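Local coordinates for protein AgaA (Rhizobium radiobacter, PDB 6HLX) that serves as a periplasmic binding protein that captures the opine agropinic acid for ABC transporter-mediated import, at residues F161-W166 against R170-K175. Residues are numbered along the deposited sequence; the frame is centred on the assembly and turned at random.
Sequences FKFAGW and REITVK. With ZN (zinc ion), chain N; SO4 (sulfate ion), chain V; EDO (1,2-ethanediol), chain Y.
K162 and K175 form a hydrogen-bonded antiparallel pair at one end of the 161-167/171-176 β-hairpin, and from there the register holds until a classic β bulge, where A164 and G165 both face T173. T173 O accepts A164 N at 2.8 Å and, more loosely, G165 N at 3.3 Å, both donors tilted about 20° from the carbonyl plane. Beyond it, T173 N returns a bond to G165 O, and W166 and I172 face each other as a non-hydrogen-bonded pair. Here I172 CG1 and CD1 lie over one face of the W166 indole: CG1 sits 3.5 Å from the centroid of the five-membered ring, a CH-π contact only 13° off the normal. With CG anti to the backbone N (chi1 -175°), the indole turns that face to I172, and its NE1 bonds to E11. At the other end F161 CB meets V174 CG2 at 3.6 Å, and helix 23-32 packs on F161, I172 and V174. A164 CB, next to the bulge, rests on the aliphatic chain of K175, 3.9 Å from its CE. E171 points away from its partner strand and chelates a zinc ion through both carboxylate oxygens; with H192 as co-ligand, the metal joins strand 171-176 to strand 190-195. The hairpin thus illustrates a general principle: one carbonyl accepting two successive amides lets a strand take an extra residue without losing its pairing.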
loop_
_atom_site.group_PDB
_atom_site.type_symbol
_atom_site.label_atom_id
_atom_site.label_comp_id
_atom_site.label_asym_id
_atom_site.label_seq_id
_atom_site.Cartn_x
_atom_site.Cartn_y
_atom_site.Cartn_z
ATOM N N PHE A 161 12.647 -14.741 -8.345
ATOM C CA PHE A 161 12.447 -14.793 -9.801
ATOM C C PHE A 161 13.198 -13.660 -10.489
ATOM O O PHE A 161 13.325 -12.568 -9.921
ATOM C CB PHE A 161 10.957 -14.726 -10.164
ATOM C CG PHE A 161 10.114 -15.885 -9.671
ATOM C CD1 PHE A 161 9.961 -17.036 -10.449
ATOM C CD2 PHE A 161 9.436 -15.806 -8.455
ATOM C CE1 PHE A 161 9.172 -18.105 -10.001
ATOM C CE2 PHE A 161 8.659 -16.883 -7.999
ATOM C CZ PHE A 161 8.535 -18.024 -8.777
ATOM N N LYS A 162 13.677 -13.925 -11.714
ATOM C CA LYS A 162 14.415 -12.967 -12.544
ATOM C C LYS A 162 13.447 -12.419 -13.564
ATOM O O LYS A 162 12.613 -13.164 -14.083
ATOM C CB LYS A 162 15.540 -13.671 -13.339
ATOM C CG LYS A 162 16.533 -14.490 -12.532
ATOM C CD LYS A 162 17.665 -15.015 -13.421
ATOM C CE LYS A 162 17.288 -16.218 -14.261
ATOM N NZ LYS A 162 18.483 -16.775 -14.949
ATOM N N PHE A 163 13.588 -11.140 -13.915
ATOM C CA PHE A 163 12.762 -10.544 -14.959
ATOM C C PHE A 163 13.114 -11.216 -16.296
ATOM O O PHE A 163 14.302 -11.363 -16.630
ATOM C CB PHE A 163 13.053 -9.044 -15.043
ATOM C CG PHE A 163 12.324 -8.307 -16.141
ATOM C CD1 PHE A 163 11.041 -7.807 -15.932
ATOM C CD2 PHE A 163 12.938 -8.069 -17.369
ATOM C CE1 PHE A 163 10.385 -7.063 -16.939
ATOM C CE2 PHE A 163 12.276 -7.360 -18.383
ATOM C CZ PHE A 163 11.001 -6.861 -18.161
ATOM N N ALA A 164 12.094 -11.645 -17.056
ATOM C CA ALA A 164 12.383 -12.291 -18.340
ATOM C C ALA A 164 11.882 -11.482 -19.534
ATOM O O ALA A 164 12.541 -11.475 -20.577
ATOM C CB ALA A 164 11.860 -13.714 -18.367
ATOM N N GLY A 165 10.815 -10.719 -19.350
ATOM C CA GLY A 165 10.297 -9.875 -20.425
ATOM C C GLY A 165 9.000 -9.199 -20.062
ATOM O O GLY A 165 8.302 -9.626 -19.135
ATOM N N TRP A 166 8.684 -8.127 -20.790
ATOM C CA TRP A 166 7.447 -7.399 -20.587
ATOM C C TRP A 166 6.853 -7.118 -21.969
ATOM O O TRP A 166 7.465 -6.410 -22.772
ATOM C CB TRP A 166 7.740 -6.088 -19.850
ATOM C CG TRP A 166 6.568 -5.224 -19.443
ATOM C CD1 TRP A 166 5.271 -5.285 -19.881
ATOM C CD2 TRP A 166 6.609 -4.195 -18.446
ATOM N NE1 TRP A 166 4.513 -4.313 -19.240
ATOM C CE2 TRP A 166 5.317 -3.629 -18.361
ATOM C CE3 TRP A 166 7.625 -3.698 -17.606
ATOM C CZ2 TRP A 166 5.011 -2.592 -17.456
ATOM C CZ3 TRP A 166 7.335 -2.643 -16.747
ATOM C CH2 TRP A 166 6.044 -2.093 -16.687
ATOM N N ARG A 170 0.099 -6.710 -22.275
ATOM C CA ARG A 170 -0.263 -8.117 -22.159
ATOM C C ARG A 170 0.262 -8.789 -20.898
ATOM O O ARG A 170 -0.541 -9.302 -20.109
ATOM C CB ARG A 170 0.161 -8.899 -23.422
ATOM C CG ARG A 170 -0.064 -10.398 -23.301
ATOM C CD ARG A 170 0.045 -11.159 -24.619
ATOM N NE ARG A 170 -0.078 -12.610 -24.408
ATOM C CZ ARG A 170 -1.233 -13.254 -24.224
ATOM N NH1 ARG A 170 -1.244 -14.562 -24.012
ATOM N NH2 ARG A 170 -2.385 -12.589 -24.242
ATOM N N GLU A 171 1.599 -8.860 -20.735
ATOM C CA GLU A 171 2.126 -9.559 -19.562
ATOM C C GLU A 171 3.579 -9.258 -19.243
ATOM O O GLU A 171 4.333 -8.805 -20.102
ATOM C CB GLU A 171 1.972 -11.093 -19.727
ATOM C CG GLU A 171 2.801 -11.693 -20.857
ATOM C CD GLU A 171 2.781 -13.213 -20.898
ATOM O OE1 GLU A 171 2.010 -13.830 -20.122
ATOM O OE2 GLU A 171 3.532 -13.785 -21.714
ATOM N N ILE A 172 3.968 -9.590 -18.009
ATOM C CA ILE A 172 5.366 -9.608 -17.564
ATOM C C ILE A 172 5.657 -11.070 -17.220
ATOM O O ILE A 172 4.874 -11.688 -16.487
ATOM C CB ILE A 172 5.624 -8.698 -16.339
ATOM C CG1 ILE A 172 5.545 -7.199 -16.743
ATOM C CG2 ILE A 172 6.979 -9.042 -15.663
ATOM C CD1 ILE A 172 5.294 -6.234 -15.574
ATOM N N THR A 173 6.743 -11.630 -17.761
ATOM C CA THR A 173 7.152 -13.002 -17.449
ATOM C C THR A 173 8.403 -12.970 -16.568
ATOM O O THR A 173 9.322 -12.184 -16.810
ATOM C CB THR A 173 7.347 -13.850 -18.721
ATOM O OG1 THR A 173 6.189 -13.765 -19.557
ATOM C CG2 THR A 173 7.662 -15.318 -18.407
ATOM N N VAL A 174 8.421 -13.809 -15.530
ATOM C CA VAL A 174 9.565 -13.937 -14.629
ATOM C C VAL A 174 9.933 -15.420 -14.581
ATOM O O VAL A 174 9.046 -16.274 -14.748
ATOM C CB VAL A 174 9.324 -13.328 -13.231
ATOM C CG1 VAL A 174 8.922 -11.844 -13.343
ATOM C CG2 VAL A 174 8.282 -14.131 -12.451
ATOM N N LYS A 175 11.221 -15.727 -14.349
ATOM C CA LYS A 175 11.713 -17.109 -14.353
ATOM C C LYS A 175 12.465 -17.385 -13.065
ATOM O O LYS A 175 13.113 -16.490 -12.533
ATOM C CB LYS A 175 12.700 -17.330 -15.516
ATOM C CG LYS A 175 12.082 -17.277 -16.904
ATOM C CD LYS A 175 13.141 -17.536 -17.984
ATOM C CE LYS A 175 12.559 -17.372 -19.367
ATOM N NZ LYS A 175 12.446 -18.673 -20.072
HETATM ZN ZN ZN N . 2.837 -15.759 -21.017
HETATM S S SO4 V . 20.321 -18.394 -12.495
HETATM O O1 SO4 V . 18.880 -18.772 -12.588
HETATM O O2 SO4 V . 21.128 -19.272 -13.423
HETATM O O3 SO4 V . 20.852 -18.602 -11.131
HETATM O O4 SO4 V . 20.487 -16.992 -12.920
HETATM C C1 EDO Y . 6.983 -5.246 -26.238
HETATM O O1 EDO Y . 6.358 -4.487 -25.256
HETATM C C2 EDO Y . 5.859 -5.602 -27.180
HETATM O O2 EDO Y . 5.439 -4.421 -27.823
#